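PDB 5LNB: ubiquitin-like-specific protease 2 from Saccharomyces cerevisiae, which removes SUMO from modified proteins as a cysteine protease of the C48 family, the chain here holding its catalytic domain. Local coordinates for residues R173-D176 / P177-F181; T271-L274 / L275-Y279. All coordinates share one frame; numbering follows the deposited sequence.

Contact 1. Residues R173-D176 / P177-F181; sequences REID and PIKEF
Ile-175 and Ile-178, one turn apart on the helix, meet through their outermost methyls, CD1 of Ile-175 lying 3.9 Å from CD1 of Ile-178. In Ile-178 a straight outer chain (chi2 179°) carries that methyl well off the backbone. Beneath them the carbonyl O of Ile-175 accepts two backbone bonds, from Ile-178 N at 2.9 Å and Lys-179 N at 3.2 Å. Pro-177 accounts for the local irregularity: its nitrogen has no hydrogen to give, and its CD sits 3.3 Å from Arg-173 O, where a helical N-H would have pointed. The helix kinks here; i to i+4 bonding resumes with Lys-179 N to Ile-175 O, then Glu-180 N to Asp-176 O. This is the connecting helix of a beta-alpha-beta unit, between strands 159-164 and 199-203, and the branched isoleucines suit its buried face, packing on Ile-117 and Ile-161 of the sheet. On another face the side chains of Asp-176 and Glu-180 run side by side, pointing the same way, their carboxylate planes 46° apart and OD2 of Asp-176 4.4 Å from OE2 of Glu-180. Lys-196 bridges to both, which probably offsets their repulsion. Further out, Tyr-84 OH bonds to Glu-174 O, and Phe-181 meets Phe-83 edge-to-face.

Contact 2. Residues T271-L274 / L275-Y279; sequences TLKL and LQLNY
Lys-273 and Gln-276 form the one side-chain hydrogen bond between 271-274 and 275-279: NZ of Lys-273 donates to OE1 of Gln-276 over 2.7 Å. The ammonium approaches the amide oxygen at a C=O...N angle of 142°, tilted from the carbonyl plane. Lysine reaches it because its chain leaves anti to the backbone N (chi1 -170°) and then bends at chi2 (57°), bringing CE to 3.5 Å from OE1 of Gln-276. The other end of the same amide is also held, since NE2 of Gln-276 donates to Pro-21 O; glutamine, with an acceptor and a donor on one flat group, suits this place between two partners. With an alanine at Lys-273 the ammonium is gone, and the Gln-276 amide, left with Pro-21 O as its partner of those described, is likely to be less firmly fixed in its rotation.

Backbone bonds make up the second group. Leu-275 N to Thr-271 O, Gln-276 N to Leu-272 O, Leu-277 N to Lys-273 O and Asn-278 N to Leu-274 O follow one another in unbroken i to i+4 order. Thr-271 turns its hydroxyl back to Asn-267 O, a usual way for a threonine inside a helix to satisfy its OG1.

Apolar contacts are looser. CG2 of Thr-271 lies 4.4 Å from CD1 of Leu-275. Leucine suits position 275 because its branched end also reaches Leu-23, Tyr-25 and Phe-56, while Leu-272 packs on Ile-53, Phe-56 and Phe-57. Of a different kind is the methyl CD1 of Leu-274, which lies against the amide of Asn-278, 4.0 Å from its OD1, the two side chains crossing at a slant. Together these contacts describe a regular alpha-helix, 264-285, whose Leu-272 and Leu-275 pack against helix 51-67 and strand 23-26.

Both contacts are local, each between successive turns of one helix, on opposite sides of the chain's centre, their own centres 37 Å apart. Contact 1 belongs to helix 172-190, packed against the central mixed sheet; contact 2 belongs to helix 264-285, which meets helix 51-67 and the small two-stranded sheet. Each is partly buried, contact 2 more exposed. Apolar chemistry differs accordingly: beta-branched isoleucines face the strands in contact 1, Leu-272 and Leu-275 face a helix and a strand in contact 2, while its other two leucines are exposed. A proline interrupts the backbone bonding of the first, whereas the second is uninterrupted. Their polar faces differ too: two acidic residues sharing Lys-196 against a lysine-to-amide hydrogen bond.

Contact 1. Residues R173-D176 / P177-F181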
loop_
_atom_site.group_PDB
_atom_site.type_symbol
_atom_site.label_atom_id
_atom_site.label_comp_id
_atom_site.label_asym_id
_atom_site.label_seq_id
_atom_site.Cartn_x
_atom_site.Cartn_y
_atom_site.Cartn_z
ATOM N N ARG A 173 -5.071 12.569 13.334
ATOM C CA ARG A 173 -3.788 13.221 13.584
ATOM C C ARG A 173 -2.720 12.779 12.586
ATOM O O ARG A 173 -1.913 13.600 12.134
ATOM C CB ARG A 173 -3.320 12.950 15.011
ATOM C CG ARG A 173 -3.921 13.875 16.057
ATOM C CD ARG A 173 -3.341 13.607 17.443
ATOM N NE ARG A 173 -3.676 12.269 17.931
ATOM C CZ ARG A 173 -2.853 11.225 17.891
ATOM N NH1 ARG A 173 -1.631 11.361 17.391
ATOM N NH2 ARG A 173 -3.252 10.045 18.353
ATOM N N GLU A 174 -2.680 11.486 12.244
ATOM C CA GLU A 174 -1.650 10.982 11.334
ATOM C C GLU A 174 -1.943 11.301 9.874
ATOM O O GLU A 174 -1.015 11.326 9.065
ATOM C CB GLU A 174 -1.482 9.458 11.468
ATOM C CG GLU A 174 -1.022 8.989 12.837
ATOM C CD GLU A 174 -2.169 8.875 13.833
ATOM O OE1 GLU A 174 -3.197 8.255 13.486
ATOM O OE2 GLU A 174 -2.045 9.405 14.958
ATOM N N ILE A 175 -3.204 11.512 9.508
ATOM C CA ILE A 175 -3.525 11.848 8.129
ATOM C C ILE A 175 -3.394 13.343 7.857
ATOM O O ILE A 175 -3.273 13.742 6.690
ATOM C CB ILE A 175 -4.938 11.357 7.773
ATOM C CG1 ILE A 175 -4.978 9.825 7.793
ATOM C CG2 ILE A 175 -5.408 11.948 6.437
ATOM C CD1 ILE A 175 -3.903 9.164 6.977
ATOM N N ASP A 176 -3.395 14.179 8.896
ATOM C CA ASP A 176 -3.289 15.615 8.676
ATOM C C ASP A 176 -2.024 15.998 7.917
ATOM O O ASP A 176 -2.106 16.876 7.049
ATOM C CB ASP A 176 -3.380 16.363 10.015
ATOM C CG ASP A 176 -3.216 17.871 9.858
ATOM O OD1 ASP A 176 -2.080 18.376 10.031
ATOM O OD2 ASP A 176 -4.218 18.550 9.526
ATOM N N PRO A 177 -0.854 15.413 8.189
ATOM C CA PRO A 177 0.318 15.736 7.360
ATOM C C PRO A 177 0.103 15.434 5.891
ATOM O O PRO A 177 0.706 16.089 5.035
ATOM C CB PRO A 177 1.423 14.855 7.959
ATOM C CG PRO A 177 0.999 14.631 9.367
ATOM C CD PRO A 177 -0.503 14.575 9.346
ATOM N N ILE A 178 -0.738 14.456 5.561
ATOM C CA ILE A 178 -0.963 14.161 4.153
ATOM C C ILE A 178 -1.848 15.227 3.529
ATOM O O ILE A 178 -1.661 15.600 2.365
ATOM C CB ILE A 178 -1.547 12.748 3.973
ATOM C CG1 ILE A 178 -0.591 11.704 4.560
ATOM C CG2 ILE A 178 -1.806 12.473 2.490
ATOM C CD1 ILE A 178 -1.086 10.280 4.454
ATOM N N LYS A 179 -2.818 15.742 4.288
ATOM C CA LYS A 179 -3.593 16.883 3.810
ATOM C C LYS A 179 -2.679 18.052 3.460
ATOM O O LYS A 179 -2.805 18.657 2.390
ATOM C CB LYS A 179 -4.617 17.307 4.856
ATOM C CG LYS A 179 -5.633 16.256 5.219
ATOM C CD LYS A 179 -6.855 16.906 5.843
ATOM C CE LYS A 179 -7.865 15.873 6.321
ATOM N NZ LYS A 179 -9.025 16.557 7.012
ATOM N N GLU A 180 -1.748 18.388 4.356
ATOM C CA GLU A 180 -0.879 19.535 4.105
ATOM C C GLU A 180 0.059 19.268 2.936
ATOM O O GLU A 180 0.335 20.167 2.129
ATOM C CB GLU A 180 -0.096 19.884 5.372
ATOM C CG GLU A 180 -0.991 20.297 6.555
ATOM C CD GLU A 180 -1.701 21.649 6.355
ATOM O OE1 GLU A 180 -1.183 22.518 5.612
ATOM O OE2 GLU A 180 -2.785 21.844 6.951
ATOM N N PHE A 181 0.548 18.031 2.821
ATOM C CA PHE A 181 1.345 17.644 1.663
ATOM C C PHE A 181 0.595 17.921 0.367
ATOM O O PHE A 181 1.148 18.501 -0.574
ATOM C CB PHE A 181 1.712 16.163 1.752
ATOM C CG PHE A 181 2.230 15.607 0.464
ATOM C CD1 PHE A 181 3.542 15.850 0.071
ATOM C CD2 PHE A 181 1.400 14.881 -0.376
ATOM C CE1 PHE A 181 4.024 15.352 -1.122
ATOM C CE2 PHE A 181 1.874 14.378 -1.573
ATOM C CZ PHE A 181 3.193 14.617 -1.953
#

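Contact 2. Residues T271-L274 / L275-Y279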
loop_
_atom_site.group_PDB
_atom_site.type_symbol
_atom_site.label_atom_id
_atom_site.label_comp_id
_atom_site.label_asym_id
_atom_site.label_seq_id
_atom_site.Cartn_x
_atom_site.Cartn_y
_atom_site.Cartn_z
ATOM N N THR A 271 3.903 -17.717 -1.673
ATOM C CA THR A 271 4.091 -16.928 -2.887
ATOM C C THR A 271 5.557 -16.552 -3.072
ATOM O O THR A 271 6.132 -16.759 -4.147
ATOM C CB THR A 271 3.223 -15.671 -2.849
ATOM O OG1 THR A 271 1.837 -16.038 -2.811
ATOM C CG2 THR A 271 3.496 -14.806 -4.075
ATOM N N LEU A 272 6.174 -15.986 -2.033
ATOM C CA LEU A 272 7.579 -15.612 -2.118
ATOM C C LEU A 272 8.448 -16.834 -2.384
ATOM O O LEU A 272 9.254 -16.850 -3.323
ATOM C CB LEU A 272 8.004 -14.911 -0.829
ATOM C CG LEU A 272 7.776 -13.409 -0.773
ATOM C CD1 LEU A 272 8.267 -12.851 0.559
ATOM C CD2 LEU A 272 8.502 -12.737 -1.947
ATOM N N LYS A 273 8.288 -17.873 -1.563
ATOM C CA LYS A 273 9.047 -19.101 -1.747
ATOM C C LYS A 273 8.968 -19.577 -3.192
ATOM O O LYS A 273 9.975 -19.964 -3.790
ATOM C CB LYS A 273 8.529 -20.178 -0.788
ATOM C CG LYS A 273 9.414 -21.416 -0.739
ATOM C CD LYS A 273 10.837 -21.025 -0.351
ATOM C CE LYS A 273 11.853 -22.073 -0.759
ATOM N NZ LYS A 273 13.230 -21.560 -0.544
ATOM N N LEU A 274 7.769 -19.540 -3.771
ATOM C CA LEU A 274 7.590 -19.970 -5.152
ATOM C C LEU A 274 8.342 -19.054 -6.115
ATOM O O LEU A 274 9.035 -19.528 -7.025
ATOM C CB LEU A 274 6.099 -20.011 -5.477
ATOM C CG LEU A 274 5.592 -20.603 -6.790
ATOM C CD1 LEU A 274 6.541 -21.657 -7.341
ATOM C CD2 LEU A 274 4.205 -21.196 -6.541
ATOM N N LEU A 275 8.219 -17.733 -5.929
ATOM C CA LEU A 275 8.959 -16.799 -6.771
ATOM C C LEU A 275 10.462 -17.045 -6.685
ATOM O O LEU A 275 11.181 -16.880 -7.681
ATOM C CB LEU A 275 8.636 -15.354 -6.379
ATOM C CG LEU A 275 7.225 -14.841 -6.687
ATOM C CD1 LEU A 275 7.073 -13.389 -6.251
ATOM C CD2 LEU A 275 6.895 -14.985 -8.171
ATOM N N GLN A 276 10.950 -17.439 -5.508
ATOM C CA GLN A 276 12.371 -17.718 -5.348
ATOM C C GLN A 276 12.764 -18.970 -6.118
ATOM O O GLN A 276 13.801 -19.000 -6.793
ATOM C CB GLN A 276 12.699 -17.870 -3.866
ATOM C CG GLN A 276 14.158 -17.712 -3.520
ATOM C CD GLN A 276 14.680 -18.883 -2.728
ATOM O OE1 GLN A 276 13.961 -19.854 -2.501
ATOM N NE2 GLN A 276 15.936 -18.803 -2.301
ATOM N N LEU A 277 11.939 -20.014 -6.034
ATOM C CA LEU A 277 12.251 -21.255 -6.727
ATOM C C LEU A 277 12.332 -21.038 -8.231
ATOM O O LEU A 277 13.219 -21.583 -8.899
ATOM C CB LEU A 277 11.214 -22.322 -6.376
ATOM C CG LEU A 277 11.363 -22.827 -4.937
ATOM C CD1 LEU A 277 10.228 -23.774 -4.557
ATOM C CD2 LEU A 277 12.717 -23.524 -4.770
ATOM N N ASN A 278 11.426 -20.234 -8.786
ATOM C CA ASN A 278 11.527 -19.934 -10.209
ATOM C C ASN A 278 12.794 -19.140 -10.513
ATOM O O ASN A 278 13.472 -19.404 -11.512
ATOM C CB ASN A 278 10.284 -19.187 -10.679
ATOM C CG ASN A 278 9.019 -19.998 -10.490
ATOM O OD1 ASN A 278 9.065 -21.223 -10.395
ATOM N ND2 ASN A 278 7.882 -19.318 -10.435
ATOM N N TYR A 279 13.134 -18.176 -9.655
ATOM C CA TYR A 279 14.368 -17.414 -9.833
ATOM C C TYR A 279 15.584 -18.334 -9.840
ATOM O O TYR A 279 16.472 -18.202 -10.693
ATOM C CB TYR A 279 14.483 -16.365 -8.729
ATOM C CG TYR A 279 15.727 -15.505 -8.763
ATOM C CD1 TYR A 279 16.033 -14.720 -9.875
ATOM C CD2 TYR A 279 16.580 -15.445 -7.663
ATOM C CE1 TYR A 279 17.170 -13.919 -9.901
ATOM C CE2 TYR A 279 17.712 -14.646 -7.673
ATOM C CZ TYR A 279 18.001 -13.884 -8.792
ATOM O OH TYR A 279 19.127 -13.093 -8.803
#